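Local coordinates for protein histidine acid phosphatase (Hafnia alvei, PDB 4ARU) that belongs to branch 2 of the histidine phosphatase superfamily, enzymes whose larger domain is built round a mixed beta sheet packed between helices, at residues R12-S17 with K299-A304; D124-P129 with T272-T277; N329-G334 with V352-Q357. All blocks are in the same frame, centred on the assembly; numbering follows the deposited sequence.

Contact 1: residues R12-S17 with K299-A304. Unlike the reference sequence in segment 12-17: Arg12 (reference Lys).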
loop_
_atom_site.group_PDB
_atom_site.type_symbol
_atom_site.label_atom_id
_atom_site.label_comp_id
_atom_site.label_asym_id
_atom_site.label_seq_id
_atom_site.Cartn_x
_atom_site.Cartn_y
_atom_site.Cartn_z
ATOM N N ARG A 12 17.004 -9.505 10.139
ATOM C CA ARG A 12 15.894 -9.921 9.306
ATOM C C ARG A 12 15.035 -8.787 8.900
ATOM O O ARG A 12 15.160 -7.676 9.421
ATOM C CB ARG A 12 15.083 -10.972 9.978
ATOM C CG ARG A 12 14.619 -10.625 11.350
ATOM C CD ARG A 12 13.973 -11.886 11.896
ATOM N NE ARG A 12 13.459 -11.738 13.264
ATOM C CZ ARG A 12 14.154 -11.902 14.374
ATOM N NH1 ARG A 12 15.461 -12.165 14.338
ATOM N NH2 ARG A 12 13.527 -11.753 15.541
ATOM N N VAL A 13 14.164 -9.056 7.943
ATOM C CA VAL A 13 13.335 -8.041 7.301
ATOM C C VAL A 13 11.904 -8.540 7.212
ATOM O O VAL A 13 11.663 -9.760 7.018
ATOM C CB VAL A 13 13.862 -7.744 5.885
ATOM C CG1 VAL A 13 13.029 -6.689 5.187
ATOM C CG2 VAL A 13 15.295 -7.287 5.953
ATOM N N VAL A 14 10.969 -7.608 7.307
ATOM C CA VAL A 14 9.561 -7.859 7.046
ATOM C C VAL A 14 9.108 -6.806 6.048
ATOM O O VAL A 14 9.244 -5.592 6.303
ATOM C CB VAL A 14 8.705 -7.783 8.309
ATOM C CG1 VAL A 14 7.237 -8.089 7.950
ATOM C CG2 VAL A 14 9.252 -8.637 9.413
ATOM N N ILE A 15 8.587 -7.242 4.918
ATOM C CA ILE A 15 8.193 -6.396 3.844
ATOM C C ILE A 15 6.685 -6.463 3.676
ATOM O O ILE A 15 6.156 -7.559 3.484
ATOM C CB ILE A 15 8.849 -6.864 2.544
ATOM C CG1 ILE A 15 10.387 -6.895 2.725
ATOM C CG2 ILE A 15 8.452 -5.989 1.370
ATOM C CD1 ILE A 15 11.140 -7.459 1.550
ATOM N N LEU A 16 5.996 -5.343 3.793
ATOM C CA LEU A 16 4.550 -5.272 3.555
ATOM C C LEU A 16 4.401 -4.542 2.240
ATOM O O LEU A 16 4.623 -3.322 2.131
ATOM C CB LEU A 16 3.819 -4.541 4.710
ATOM C CG LEU A 16 2.348 -4.325 4.389
ATOM C CD1 LEU A 16 1.579 -5.637 4.246
ATOM C CD2 LEU A 16 1.686 -3.502 5.462
ATOM N N SER A 17 4.109 -5.311 1.197
ATOM C CA SER A 17 4.105 -4.821 -0.159
ATOM C C SER A 17 2.706 -4.683 -0.711
ATOM O O SER A 17 1.886 -5.587 -0.537
ATOM C CB SER A 17 4.841 -5.799 -1.070
ATOM O OG SER A 17 5.017 -5.274 -2.369
ATOM N N LYS A 299 14.536 -15.164 7.521
ATOM C CA LYS A 299 15.252 -13.900 7.362
ATOM C C LYS A 299 14.438 -12.834 6.602
ATOM O O LYS A 299 14.633 -11.625 6.823
ATOM C CB LYS A 299 16.564 -14.132 6.616
ATOM C CG LYS A 299 17.514 -15.142 7.243
ATOM C CD LYS A 299 17.801 -14.776 8.671
ATOM C CE LYS A 299 18.806 -15.746 9.326
ATOM N NZ LYS A 299 20.197 -15.436 8.911
ATOM N N ILE A 300 13.578 -13.262 5.685
ATOM C CA ILE A 300 12.815 -12.368 4.875
ATOM C C ILE A 300 11.367 -12.854 4.877
ATOM O O ILE A 300 11.086 -13.986 4.452
ATOM C CB ILE A 300 13.314 -12.297 3.427
ATOM C CG1 ILE A 300 14.799 -11.819 3.368
ATOM C CG2 ILE A 300 12.415 -11.389 2.577
ATOM C CD1 ILE A 300 15.432 -12.145 2.051
ATOM N N LEU A 301 10.482 -12.014 5.361
ATOM C CA LEU A 301 9.036 -12.256 5.386
ATOM C C LEU A 301 8.425 -11.211 4.459
ATOM O O LEU A 301 8.512 -10.021 4.727
ATOM C CB LEU A 301 8.459 -12.192 6.786
ATOM C CG LEU A 301 6.938 -12.169 6.945
ATOM C CD1 LEU A 301 6.339 -13.396 6.283
ATOM C CD2 LEU A 301 6.490 -12.049 8.370
ATOM N N PHE A 302 7.848 -11.643 3.339
ATOM C CA PHE A 302 7.221 -10.776 2.362
ATOM C C PHE A 302 5.704 -11.017 2.456
ATOM O O PHE A 302 5.242 -12.171 2.260
ATOM C CB PHE A 302 7.747 -11.092 0.958
ATOM C CG PHE A 302 7.212 -10.219 -0.127
ATOM C CD1 PHE A 302 6.061 -10.569 -0.807
ATOM C CD2 PHE A 302 7.866 -9.049 -0.514
ATOM C CE1 PHE A 302 5.604 -9.811 -1.877
ATOM C CE2 PHE A 302 7.390 -8.274 -1.573
ATOM C CZ PHE A 302 6.235 -8.661 -2.237
ATOM N N ILE A 303 4.954 -9.941 2.670
ATOM C CA ILE A 303 3.545 -9.974 2.858
ATOM C C ILE A 303 2.928 -9.202 1.710
ATOM O O ILE A 303 3.150 -7.961 1.576
ATOM C CB ILE A 303 3.131 -9.384 4.221
ATOM C CG1 ILE A 303 3.823 -10.094 5.387
ATOM C CG2 ILE A 303 1.609 -9.425 4.355
ATOM C CD1 ILE A 303 3.605 -9.418 6.733
ATOM N N ALA A 304 2.148 -9.897 0.878
ATOM C CA ALA A 304 1.600 -9.306 -0.345
ATOM C C ALA A 304 0.152 -8.915 -0.090
ATOM O O ALA A 304 -0.739 -9.744 -0.041
ATOM C CB ALA A 304 1.682 -10.295 -1.525
#

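Contact 2: residues D124-P129 with T272-T277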
loop_
_atom_site.group_PDB
_atom_site.type_symbol
_atom_site.label_atom_id
_atom_site.label_comp_id
_atom_site.label_asym_id
_atom_site.label_seq_id
_atom_site.Cartn_x
_atom_site.Cartn_y
_atom_site.Cartn_z
ATOM N N ASP A 124 -9.230 -13.073 4.278
ATOM C CA ASP A 124 -8.143 -13.431 5.179
ATOM C C ASP A 124 -8.150 -12.384 6.282
ATOM O O ASP A 124 -7.920 -11.226 5.972
ATOM C CB ASP A 124 -6.815 -13.525 4.398
ATOM C CG ASP A 124 -5.619 -13.825 5.276
ATOM O OD1 ASP A 124 -5.750 -13.759 6.524
ATOM O OD2 ASP A 124 -4.556 -14.165 4.696
ATOM N N PRO A 125 -8.426 -12.812 7.532
ATOM C CA PRO A 125 -8.507 -11.812 8.604
ATOM C C PRO A 125 -7.221 -11.083 8.914
ATOM O O PRO A 125 -7.231 -10.028 9.588
ATOM C CB PRO A 125 -8.932 -12.627 9.791
ATOM C CG PRO A 125 -8.263 -13.945 9.556
ATOM C CD PRO A 125 -8.550 -14.166 8.092
ATOM N N LEU A 126 -6.085 -11.559 8.399
ATOM C CA LEU A 126 -4.859 -10.801 8.552
ATOM C C LEU A 126 -4.914 -9.510 7.752
ATOM O O LEU A 126 -4.409 -8.477 8.217
ATOM C CB LEU A 126 -3.655 -11.587 8.048
ATOM C CG LEU A 126 -2.299 -10.928 8.205
ATOM C CD1 LEU A 126 -1.911 -10.688 9.658
ATOM C CD2 LEU A 126 -1.259 -11.799 7.545
ATOM N N PHE A 127 -5.544 -9.551 6.587
ATOM C CA PHE A 127 -5.632 -8.407 5.700
ATOM C C PHE A 127 -6.924 -7.610 5.881
ATOM O O PHE A 127 -6.889 -6.368 5.654
ATOM C CB PHE A 127 -5.533 -8.818 4.232
ATOM C CG PHE A 127 -4.170 -9.406 3.876
ATOM C CD1 PHE A 127 -3.107 -8.586 3.555
ATOM C CD2 PHE A 127 -3.962 -10.779 3.876
ATOM C CE1 PHE A 127 -1.873 -9.102 3.287
ATOM C CE2 PHE A 127 -2.728 -11.324 3.569
ATOM C CZ PHE A 127 -1.684 -10.470 3.251
ATOM N N HIS A 128 -8.012 -8.297 6.208
ATOM C CA HIS A 128 -9.345 -7.717 6.271
ATOM C C HIS A 128 -10.106 -8.238 7.491
ATOM O O HIS A 128 -11.103 -8.998 7.386
ATOM C CB HIS A 128 -10.127 -7.983 4.992
ATOM C CG HIS A 128 -9.517 -7.358 3.796
ATOM N ND1 HIS A 128 -8.755 -8.070 2.887
ATOM C CD2 HIS A 128 -9.476 -6.072 3.387
ATOM C CE1 HIS A 128 -8.337 -7.261 1.940
ATOM N NE2 HIS A 128 -8.758 -6.039 2.215
ATOM N N PRO A 129 -9.640 -7.844 8.705
ATOM C CA PRO A 129 -10.248 -8.362 9.921
ATOM C C PRO A 129 -11.710 -7.936 10.095
ATOM O O PRO A 129 -12.531 -8.673 10.652
ATOM C CB PRO A 129 -9.378 -7.788 11.043
ATOM C CG PRO A 129 -8.625 -6.687 10.427
ATOM C CD PRO A 129 -8.444 -7.010 8.993
ATOM N N THR A 272 -4.652 -3.968 12.898
ATOM C CA THR A 272 -4.122 -4.607 14.114
ATOM C C THR A 272 -3.450 -5.955 13.797
ATOM O O THR A 272 -2.310 -6.173 14.212
ATOM C CB THR A 272 -5.144 -4.637 15.260
ATOM O OG1 THR A 272 -5.198 -3.311 15.814
ATOM C CG2 THR A 272 -4.738 -5.538 16.319
ATOM N N PRO A 273 -4.130 -6.862 13.079
ATOM C CA PRO A 273 -3.442 -8.122 12.815
ATOM C C PRO A 273 -2.124 -7.961 12.111
ATOM O O PRO A 273 -1.138 -8.644 12.475
ATOM C CB PRO A 273 -4.474 -8.899 11.982
ATOM C CG PRO A 273 -5.781 -8.438 12.591
ATOM C CD PRO A 273 -5.568 -6.931 12.771
ATOM N N LEU A 274 -2.050 -7.114 11.129
ATOM C CA LEU A 274 -0.807 -6.957 10.416
ATOM C C LEU A 274 0.265 -6.341 11.280
ATOM O O LEU A 274 1.435 -6.762 11.244
ATOM C CB LEU A 274 -0.995 -6.150 9.119
ATOM C CG LEU A 274 -1.422 -6.897 7.858
ATOM C CD1 LEU A 274 -1.820 -5.910 6.774
ATOM C CD2 LEU A 274 -0.275 -7.789 7.403
ATOM N N LEU A 275 -0.089 -5.311 12.035
ATOM C CA LEU A 275 0.937 -4.671 12.863
ATOM C C LEU A 275 1.440 -5.659 13.909
ATOM O O LEU A 275 2.664 -5.715 14.172
ATOM C CB LEU A 275 0.444 -3.372 13.501
ATOM C CG LEU A 275 1.554 -2.553 14.192
ATOM C CD1 LEU A 275 2.569 -2.098 13.199
ATOM C CD2 LEU A 275 0.928 -1.362 14.896
ATOM N N GLN A 276 0.555 -6.438 14.520
ATOM C CA GLN A 276 1.017 -7.416 15.485
ATOM C C GLN A 276 1.951 -8.443 14.828
ATOM O O GLN A 276 2.970 -8.845 15.407
ATOM C CB GLN A 276 -0.193 -8.143 16.125
ATOM C CG GLN A 276 0.077 -8.959 17.355
ATOM C CD GLN A 276 -0.011 -8.152 18.631
ATOM O OE1 GLN A 276 -0.043 -6.876 18.650
ATOM N NE2 GLN A 276 -0.072 -8.868 19.704
ATOM N N THR A 277 1.572 -8.915 13.648
ATOM C CA THR A 277 2.369 -9.882 12.901
ATOM C C THR A 277 3.767 -9.341 12.566
ATOM O O THR A 277 4.783 -10.016 12.764
ATOM C CB THR A 277 1.615 -10.301 11.643
ATOM O OG1 THR A 277 0.437 -10.990 12.057
ATOM C CG2 THR A 277 2.387 -11.267 10.771
HETATM O O HOH W 1 -4.387 -6.202 9.647
#

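Contact 3: residues N329-G334 with V352-Q357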
loop_
_atom_site.group_PDB
_atom_site.type_symbol
_atom_site.label_atom_id
_atom_site.label_comp_id
_atom_site.label_asym_id
_atom_site.label_seq_id
_atom_site.Cartn_x
_atom_site.Cartn_y
_atom_site.Cartn_z
ATOM N N ASN A 329 1.274 7.833 -2.962
ATOM C CA ASN A 329 1.976 7.466 -1.724
ATOM C C ASN A 329 2.027 5.978 -1.488
ATOM O O ASN A 329 2.848 5.538 -0.714
ATOM C CB ASN A 329 1.330 8.095 -0.470
ATOM C CG ASN A 329 1.470 9.605 -0.415
ATOM O OD1 ASN A 329 2.296 10.181 -1.103
ATOM N ND2 ASN A 329 0.614 10.254 0.356
ATOM N N THR A 330 1.138 5.236 -2.141
ATOM C CA THR A 330 1.041 3.771 -1.984
ATOM C C THR A 330 1.051 3.145 -3.373
ATOM O O THR A 330 0.059 2.548 -3.806
ATOM C CB THR A 330 -0.201 3.359 -1.159
ATOM O OG1 THR A 330 -1.366 4.011 -1.666
ATOM C CG2 THR A 330 -0.027 3.728 0.343
ATOM N N PRO A 331 2.161 3.241 -4.114
ATOM C CA PRO A 331 2.178 2.835 -5.489
ATOM C C PRO A 331 2.226 1.316 -5.703
ATOM O O PRO A 331 2.532 0.576 -4.791
ATOM C CB PRO A 331 3.461 3.497 -6.006
ATOM C CG PRO A 331 4.366 3.375 -4.842
ATOM C CD PRO A 331 3.487 3.774 -3.703
ATOM N N PRO A 332 1.904 0.853 -6.895
ATOM C CA PRO A 332 1.945 -0.592 -7.181
ATOM C C PRO A 332 3.349 -1.129 -6.949
ATOM O O PRO A 332 4.356 -0.570 -7.450
ATOM C CB PRO A 332 1.589 -0.685 -8.664
ATOM C CG PRO A 332 1.041 0.642 -9.077
ATOM C CD PRO A 332 1.579 1.652 -8.105
ATOM N N GLY A 333 3.411 -2.216 -6.193
ATOM C CA GLY A 333 4.651 -2.806 -5.776
ATOM C C GLY A 333 5.440 -2.043 -4.723
ATOM O O GLY A 333 6.520 -2.477 -4.310
ATOM N N GLY A 334 4.932 -0.903 -4.265
ATOM C CA GLY A 334 5.611 -0.162 -3.188
ATOM C C GLY A 334 5.425 -0.875 -1.873
ATOM O O GLY A 334 4.387 -1.475 -1.637
ATOM N N VAL A 352 12.541 1.661 9.263
ATOM C CA VAL A 352 11.439 1.497 8.300
ATOM C C VAL A 352 11.683 2.370 7.091
ATOM O O VAL A 352 11.950 3.548 7.215
ATOM C CB VAL A 352 10.047 1.801 8.902
ATOM C CG1 VAL A 352 8.952 1.232 8.039
ATOM C CG2 VAL A 352 9.899 1.314 10.293
ATOM N N ASN A 353 11.602 1.767 5.913
ATOM C CA ASN A 353 11.692 2.507 4.655
ATOM C C ASN A 353 10.504 2.212 3.772
ATOM O O ASN A 353 9.990 1.103 3.784
ATOM C CB ASN A 353 12.946 2.132 3.859
ATOM C CG ASN A 353 14.226 2.713 4.466
ATOM O OD1 ASN A 353 14.650 2.264 5.512
ATOM N ND2 ASN A 353 14.828 3.692 3.800
ATOM N N MET A 354 10.096 3.195 2.997
ATOM C CA MET A 354 9.165 2.968 1.896
ATOM C C MET A 354 9.995 2.768 0.658
ATOM O O MET A 354 10.672 3.691 0.250
ATOM C CB MET A 354 8.197 4.139 1.707
ATOM C CG MET A 354 7.034 3.849 0.795
ATOM S SD MET A 354 5.894 2.569 1.484
ATOM C CE MET A 354 4.986 2.534 -0.063
ATOM N N VAL A 355 9.896 1.586 0.051
ATOM C CA VAL A 355 10.725 1.250 -1.125
ATOM C C VAL A 355 9.792 1.051 -2.312
ATOM O O VAL A 355 8.731 0.433 -2.168
ATOM C CB VAL A 355 11.542 -0.025 -0.850
ATOM C CG1 VAL A 355 12.401 -0.430 -2.052
ATOM C CG2 VAL A 355 12.445 0.192 0.359
ATOM N N TYR A 356 10.134 1.645 -3.433
ATOM C CA TYR A 356 9.192 1.792 -4.556
ATOM C C TYR A 356 9.855 2.095 -5.862
ATOM O O TYR A 356 10.982 2.559 -5.900
ATOM C CB TYR A 356 8.207 2.917 -4.219
ATOM C CG TYR A 356 8.910 4.253 -4.183
ATOM C CD1 TYR A 356 9.656 4.655 -3.083
ATOM C CD2 TYR A 356 8.893 5.127 -5.299
ATOM C CE1 TYR A 356 10.281 5.872 -3.049
ATOM C CE2 TYR A 356 9.565 6.314 -5.291
ATOM C CZ TYR A 356 10.297 6.671 -4.157
ATOM O OH TYR A 356 10.978 7.851 -4.151
ATOM N N GLN A 357 9.125 1.799 -6.935
ATOM C CA GLN A 357 9.460 2.273 -8.241
ATOM C C GLN A 357 8.853 3.655 -8.474
ATOM O O GLN A 357 7.667 3.881 -8.203
ATOM C CB GLN A 357 8.955 1.302 -9.288
ATOM C CG GLN A 357 9.805 0.038 -9.367
ATOM C CD GLN A 357 9.006 -1.216 -9.648
ATOM O OE1 GLN A 357 8.059 -1.544 -8.908
ATOM N NE2 GLN A 357 9.479 -2.001 -10.594
HETATM O O HOH W 2 5.538 -2.653 -9.226
HETATM O O HOH W 3 7.029 -0.148 -6.722
#

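Contact 1: residues R12-S17 with K299-A304
Val13 to Ser17 pair in order with Ile300 to Ala304 as neighbouring parallel strands, their axes 4.7 Å apart at closest approach and inclined by 8°. Val13, Ile15 and Ser17 each give their N-H to the residue one place behind their partner, at Lys299, Leu301 and Ile303. In return, Val13 O and Ile15 O accept from Leu301 N and Ile303 N. The bond from Ile15 N to Leu301 O is 2.8 Å long with a C=O...N angle of 171°, whereas Leu301 N, 3.0 Å from Val13 O, is tilted 25° out of the carbonyl plane.

On the face of Val13, Ile15 and Ser17, the main side-chain contact is between Ile15 and Phe302. With CG of Phe302 anti to the backbone N, its ring reaches across to the other strand, CD2 lying 3.6 Å from Ile15 CG2 and CZ 3.4 Å from Ser17 CB; Phe102 stacks on the same ring. The pairing lies within the mixed sheet of the histidine phosphatase alpha/beta fold, between strands 85-89 and 335-342; the first strand runs into the Arg-His-Gly signature and its partner into the His-Asp pair, bringing both motifs to the same sheet end.

Helix 51-70 packs over this face at Ile15 and Ile300. On the other, under helix 264-282, Val14 and Leu301 lie side by side with CG1 and CD2 4.1 Å apart. Leu16 CD1 reaches across to Ile303 CG2 at 3.8 Å, and Ile303 CD1 extends back to Val14 CG1.

Contact 2: residues D124-P129 with T272-T277
Leu126 and Leu274 set their side chains at about a right angle, with CG of Leu126 3.8 Å from CD2 of Leu274. Leu126 holds CG anti to its backbone N (chi1 -178°), which carries its end over to the helix, where CD1 settles 3.4 Å from Thr277 OG1 and 3.6 Å from Pro273 O. The hydroxyl it touches is already engaged: Thr277 OG1 donates to Pro273 O at 2.9 Å, while Thr277 N reaches the same oxygen from the other face of the carbonyl plane. The methyl group therefore packs against a polar pair satisfied within its own helix.

Beside this, Leu274 CG lies 3.4 Å from Leu126 O, and the Phe127 ring is approached obliquely by Leu274 CD1. The two proline rings meet at a slant, Pro129 CG being 3.9 Å from Pro273 CD.

The polar link across the contact is a water between the two segments. It donates to Leu126 O at 2.7 Å and accepts from Leu274 N at 2.9 Å, supplying a partner for an N-H that the kink at Pro273 leaves without a bond to the preceding turn. Asp124 OD1 accepts from Leu126 N, which lies 43° out of the carboxylate plane, while its OD2 accepts from Trp88 NE1.

Phe127 and Leu274 both continue onto Ile303, so the contact packs a loop opened by an Asx turn against a proline-kinked helix on one face of the alpha/beta sheet.

Contact 3: residues N329-G334 with V352-Q357
Tyr356 meets the Pro331 ring with its CB, 3.9 Å from Pro331 CG, and not with its aromatic ring. At the edge of that aromatic ring, in its plane, lies Met354 O of the same strand. The CG placement between backbone N and carbonyl carbon (chi1 67°) sends the phenol away from 329-334, toward Leu323, Gln326 and a hydrogen bond to Pro324 O. Pro331 opens a type II beta turn that ends at Gly334, closed by a bond from Gly334 N to Pro331 O and passing through Gly333 with phi 72°. This turn leads into strand 335-342, which forms an antiparallel hairpin with strand 348-356.

At the turn's exit the strand is met through backbone: Gly334 CA lies 3.3 Å from Val355 O, a CA-H...O contact. In one of its two conformers Met354 bends at chi2, and the methyl CE comes up to Pro331 CD at 4.1 Å. In that conformer the same methyl also reaches Gly334 C, where glycine interposes no side chain, and lies 3.7 Å from Asn329 O, which accepts from Trp321 NE1.

Gln357 NE2 bonds to Leu56 O, while OE1 faces the turn. Two acceptors, Pro332 O and Gln357 OE1, stand 4.1 Å apart, and two waters bridge them, each donating to both; one also accepts from Gln357 N at 2.9 Å.

From the N terminus, strand 9-18 supplies the first half of contact 1, and its partner, strand 300-305, arrives only after 281 intervening residues. Contact 2 opens and closes within that long excursion, joining the loop after strand 115-116 to helix 264-282, the last helix before strand 300-305. The two contacts touch, with Phe127 CZ 3.6 Å from Ile303 CG2 and Leu274 packed on Leu16 and Ile303. Contact 3 follows in series and closes a short excursion of 17 residues, mostly strand, tying the start of strand 335-342 to the end of strand 348-356. It adjoins contact 1 where Ser17 OG lies near Gly333 O, but stays about 9 Å from contact 2, nearest atoms compared.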